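Local coordinates for protein putative branched-chain amino acid ABC transporter (Rhodospirillum rubrum ATCC 11170, PDB 3HUT) that probably binds branched-chain or related amino acids outside the cytoplasmic membrane and hands them to an ABC transporter for uptake, at residues 102-106 against 107-111; 304-307 against 308-312. All blocks are in the same frame, centred on the assembly; numbering follows the deposited sequence.

Interaction 1 of 2, residues 102-106 against 107-111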
loop_
_atom_site.group_PDB
_atom_site.type_symbol
_atom_site.label_atom_id
_atom_site.label_comp_id
_atom_site.label_asym_id
_atom_site.label_seq_id
_atom_site.Cartn_x
_atom_site.Cartn_y
_atom_site.Cartn_z
ATOM N N PRO A 102 5.807 1.598 -7.241
ATOM C CA PRO A 102 5.096 2.156 -6.094
ATOM C C PRO A 102 3.927 1.307 -5.611
ATOM O O PRO A 102 3.581 1.333 -4.432
ATOM C CB PRO A 102 4.660 3.535 -6.598
ATOM C CG PRO A 102 4.512 3.334 -8.075
ATOM C CD PRO A 102 5.685 2.461 -8.431
ATOM N N THR A 103 3.352 0.513 -6.507
ATOM C CA THR A 103 2.174 -0.270 -6.150
ATOM C C THR A 103 2.132 -1.774 -6.470
ATOM O O THR A 103 1.139 -2.428 -6.172
ATOM C CB THR A 103 0.940 0.387 -6.768
ATOM O OG1 THR A 103 1.159 0.567 -8.171
ATOM C CG2 THR A 103 0.691 1.747 -6.139
ATOM N N ALA A 104 3.179 -2.331 -7.074
ATOM C CA ALA A 104 3.171 -3.768 -7.367
ATOM C C ALA A 104 3.205 -4.528 -6.034
ATOM O O ALA A 104 4.264 -4.714 -5.446
ATOM C CB ALA A 104 4.362 -4.144 -8.238
ATOM N N ALA A 105 2.034 -4.976 -5.579
ATOM C CA ALA A 105 1.904 -5.667 -4.297
ATOM C C ALA A 105 1.887 -7.189 -4.308
ATOM O O ALA A 105 1.874 -7.821 -3.251
ATOM C CB ALA A 105 0.656 -5.151 -3.569
ATOM N N HIS A 106 1.882 -7.793 -5.486
ATOM C CA HIS A 106 1.845 -9.251 -5.563
ATOM C C HIS A 106 3.091 -9.898 -4.957
ATOM O O HIS A 106 4.213 -9.495 -5.244
ATOM C CB HIS A 106 1.684 -9.700 -7.014
ATOM C CG HIS A 106 1.400 -11.161 -7.158
ATOM N ND1 HIS A 106 2.342 -12.132 -6.888
ATOM C CD2 HIS A 106 0.265 -11.820 -7.492
ATOM C CE1 HIS A 106 1.798 -13.325 -7.047
ATOM N NE2 HIS A 106 0.538 -13.165 -7.413
ATOM N N PRO A 107 2.905 -10.911 -4.100
ATOM C CA PRO A 107 4.034 -11.595 -3.464
ATOM C C PRO A 107 5.174 -11.960 -4.416
ATOM O O PRO A 107 6.339 -11.757 -4.094
ATOM C CB PRO A 107 3.382 -12.832 -2.861
ATOM C CG PRO A 107 2.037 -12.316 -2.446
ATOM C CD PRO A 107 1.624 -11.489 -3.658
ATOM N N ASP A 108 4.832 -12.487 -5.588
ATOM C CA ASP A 108 5.835 -12.915 -6.568
ATOM C C ASP A 108 6.692 -11.834 -7.212
ATOM O O ASP A 108 7.776 -12.125 -7.716
ATOM C CB ASP A 108 5.177 -13.737 -7.679
ATOM C CG ASP A 108 4.570 -15.026 -7.168
ATOM O OD1 ASP A 108 4.864 -15.412 -6.017
ATOM O OD2 ASP A 108 3.805 -15.659 -7.920
ATOM N N TYR A 109 6.219 -10.594 -7.211
ATOM C CA TYR A 109 6.990 -9.520 -7.818
ATOM C C TYR A 109 8.363 -9.330 -7.164
ATOM O O TYR A 109 9.376 -9.161 -7.853
ATOM C CB TYR A 109 6.205 -8.210 -7.744
ATOM C CG TYR A 109 7.063 -6.995 -7.978
ATOM C CD1 TYR A 109 7.473 -6.638 -9.263
ATOM C CD2 TYR A 109 7.497 -6.218 -6.908
ATOM C CE1 TYR A 109 8.298 -5.525 -9.472
ATOM C CE2 TYR A 109 8.322 -5.114 -7.104
ATOM C CZ TYR A 109 8.718 -4.775 -8.386
ATOM O OH TYR A 109 9.545 -3.691 -8.565
ATOM N N ILE A 110 8.397 -9.361 -5.837
ATOM C CA ILE A 110 9.646 -9.174 -5.100
ATOM C C ILE A 110 10.618 -10.349 -5.303
ATOM O O ILE A 110 11.829 -10.202 -5.118
ATOM C CB ILE A 110 9.362 -8.991 -3.575
ATOM C CG1 ILE A 110 10.511 -8.237 -2.903
ATOM C CG2 ILE A 110 9.158 -10.341 -2.905
ATOM C CD1 ILE A 110 10.522 -6.747 -3.209
ATOM N N LYS A 111 10.090 -11.502 -5.709
ATOM C CA LYS A 111 10.909 -12.697 -5.917
ATOM C C LYS A 111 11.595 -12.799 -7.282
ATOM O O LYS A 111 12.412 -13.691 -7.501
ATOM C CB LYS A 111 10.060 -13.955 -5.701
ATOM C CG LYS A 111 9.632 -14.202 -4.256
ATOM C CD LYS A 111 8.790 -15.477 -4.160
ATOM C CE LYS A 111 8.472 -15.853 -2.720
ATOM N NZ LYS A 111 7.574 -14.879 -2.040
#
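The His106 ring is met on one face by Pro107, whose CD forms a CH-pi contact 3.7 Å from the ring centroid, displaced toward the rim. At the edge, in the ring plane, lies the backbone N of Asp108. The Tyr109 ring receives the methyl of Ala104 over the centre of one face, with CB 3.9 Å from the centroid and 11° off the ring normal. A side chain that accepts from the backbone just ahead of it is a recurrent way of shaping a loop, and here Asp108 N donates to His106 ND1 at 2.8 Å. The ring can accept this bond because its CG stands anti to the backbone N (chi1 -170°), swung beside the carbonyl carbon and the peptides that follow. Alongside, the carboxylate points the same way as the imidazole, Asp108 OD2 3.2 Å from His106 CE1 and the two planes 55° apart. Tyr109 N closes a beta turn with helical backbone angles on His106 O at 3.0 Å, reaching the oxygen from above the carbonyl plane, and that oxygen also takes a bond from Arg118. The phenol OH of Tyr109 is held by Phe117 O, toward strand 116-118 of the five-stranded parallel sheet. A leucine in place of His106 has no ring nitrogen and would probably leave Asp108 N without its side-chain acceptor and Pro107 CD without its CH-pi partner. Acceptance at ND1 is consistent with a neutral imidazole carrying its hydrogen on NE2; this backbone donor would probably oppose protonation, which the nearby carboxylate alone would favour.

Interaction 2 of 2, residues 304-307 against 308-312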
loop_
_atom_site.group_PDB
_atom_site.type_symbol
_atom_site.label_atom_id
_atom_site.label_comp_id
_atom_site.label_asym_id
_atom_site.label_seq_id
_atom_site.Cartn_x
_atom_site.Cartn_y
_atom_site.Cartn_z
ATOM N N SER A 304 25.328 0.509 -7.578
ATOM C CA SER A 304 25.400 1.200 -6.298
ATOM C C SER A 304 24.017 1.689 -5.880
ATOM O O SER A 304 23.714 1.758 -4.687
ATOM C CB SER A 304 26.380 2.377 -6.362
ATOM O OG SER A 304 25.843 3.471 -7.083
ATOM N N LEU A 305 23.181 2.021 -6.861
ATOM C CA LEU A 305 21.833 2.480 -6.560
ATOM C C LEU A 305 20.996 1.316 -6.037
ATOM O O LEU A 305 20.137 1.503 -5.177
ATOM C CB LEU A 305 21.174 3.092 -7.803
ATOM C CG LEU A 305 19.731 3.593 -7.628
ATOM C CD1 LEU A 305 19.620 4.487 -6.395
ATOM C CD2 LEU A 305 19.305 4.361 -8.882
ATOM N N ARG A 306 21.245 0.111 -6.544
ATOM C CA ARG A 306 20.498 -1.059 -6.074
ATOM C C ARG A 306 20.816 -1.294 -4.594
ATOM O O ARG A 306 19.922 -1.600 -3.803
ATOM C CB ARG A 306 20.867 -2.310 -6.877
ATOM C CG ARG A 306 19.898 -3.481 -6.663
ATOM C CD ARG A 306 20.647 -4.793 -6.511
ATOM N NE ARG A 306 21.507 -4.783 -5.325
ATOM C CZ ARG A 306 21.132 -5.183 -4.110
ATOM N NH1 ARG A 306 19.902 -5.642 -3.900
ATOM N NH2 ARG A 306 21.992 -5.118 -3.099
ATOM N N ASP A 307 22.091 -1.154 -4.222
ATOM C CA ASP A 307 22.495 -1.339 -2.828
ATOM C C ASP A 307 21.861 -0.280 -1.934
ATOM O O ASP A 307 21.340 -0.598 -0.864
ATOM C CB ASP A 307 24.022 -1.266 -2.670
ATOM C CG ASP A 307 24.725 -2.513 -3.168
ATOM O OD1 ASP A 307 24.178 -3.624 -2.985
ATOM O OD2 ASP A 307 25.835 -2.384 -3.726
ATOM N N ALA A 308 21.907 0.977 -2.370
ATOM C CA ALA A 308 21.334 2.074 -1.589
ATOM C C ALA A 308 19.828 1.907 -1.401
ATOM O O ALA A 308 19.298 2.174 -0.318
ATOM C CB ALA A 308 21.633 3.413 -2.259
ATOM N N LEU A 309 19.136 1.480 -2.456
ATOM C CA LEU A 309 17.690 1.268 -2.374
ATOM C C LEU A 309 17.405 0.201 -1.328
ATOM O O LEU A 309 16.523 0.358 -0.487
ATOM C CB LEU A 309 17.133 0.804 -3.721
ATOM C CG LEU A 309 16.650 1.871 -4.700
ATOM C CD1 LEU A 309 16.376 1.224 -6.050
ATOM C CD2 LEU A 309 15.384 2.537 -4.151
ATOM N N ALA A 310 18.167 -0.886 -1.395
ATOM C CA ALA A 310 18.025 -1.996 -0.459
ATOM C C ALA A 310 18.302 -1.562 0.980
ATOM O O ALA A 310 17.838 -2.204 1.923
ATOM C CB ALA A 310 18.968 -3.123 -0.850
ATOM N N ALA A 311 19.057 -0.474 1.140
ATOM C CA ALA A 311 19.401 0.043 2.470
ATOM C C ALA A 311 18.252 0.795 3.154
ATOM O O ALA A 311 18.333 1.118 4.342
ATOM C CB ALA A 311 20.625 0.943 2.371
ATOM N N THR A 312 17.194 1.081 2.405
ATOM C CA THR A 312 16.030 1.786 2.951
ATOM C C THR A 312 15.596 1.057 4.218
ATOM O O THR A 312 15.205 -0.107 4.173
ATOM C CB THR A 312 14.864 1.799 1.943
ATOM O OG1 THR A 312 15.307 2.390 0.715
ATOM C CG2 THR A 312 13.695 2.610 2.491
#
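Successive carbonyls of Ser304, Leu305 and Arg306 accept from the amides of Ala308, Leu309 and Ala310 in the regular i to i+4 ladder of an alpha-helix, with Ala308 N 3.0 Å from Ser304 O, while the next bond, from Ala311 N to Asp307 O, is weak. On one side, Leu305 and Leu309 stand a helical turn apart, CD1 of Leu305 4.3 Å from CG of Leu309. Leu309 CB lies 3.4 Å from Leu305 O, as expected one turn along a helix. Both leucines lie on Pro98, while Leu305 further meets Ala292 and Val293 of helix 277-296 and Leu309 meets Phe117. This is the amphipathic use of a short helix, 302-310, in an alpha/beta lobe of the periplasmic binding protein fold. Arg306 lies beside this apolar surface, packed on Trp115 and Phe117. Its chain starts with CG anti to the backbone N (chi1 -167°) and then bends twice, bringing Arg306 NH2 to Asp307 OD1 at 2.7 Å in a salt bridge. The carboxylate oxygen is met on its anti side, 22° out of plane. The other terminal nitrogen, Arg306 NH1, lies 4.1 Å from Ala310 CB, which approaches the guanidinium obliquely, and bonds to Pro114 O. Ala308 O, toward the C-terminal part of the helix, is taken by Arg295, whose charge would probably suit the negative end of the helix dipole. Beyond it, Leu309 O is gripped twice by Thr312, through its backbone N and through Thr312 OG1 at 2.7 Å.

From the N terminus, interaction 1 comes first, turning the chain back on itself after strand 99-101, on the way to strand 116-118. Nearly two hundred residues later, interaction 2 bonds successive turns of helix 302-310. Both are local, and interaction 1 closes before interaction 2 opens, so they run in series and neither nest nor cross. The centres of interaction 1 and interaction 2 lie about 17 Å apart, their nearest atoms about 9 Å apart. What they share is neighbours: Phe117 of strand 116-118 bonds to Tyr109 and packs against the helix, and helix 277-296 meets both 102-106 and 304-307. A late helix and an early loop are thus linked indirectly at strand 116-118, an outermost strand of the parallel sheet.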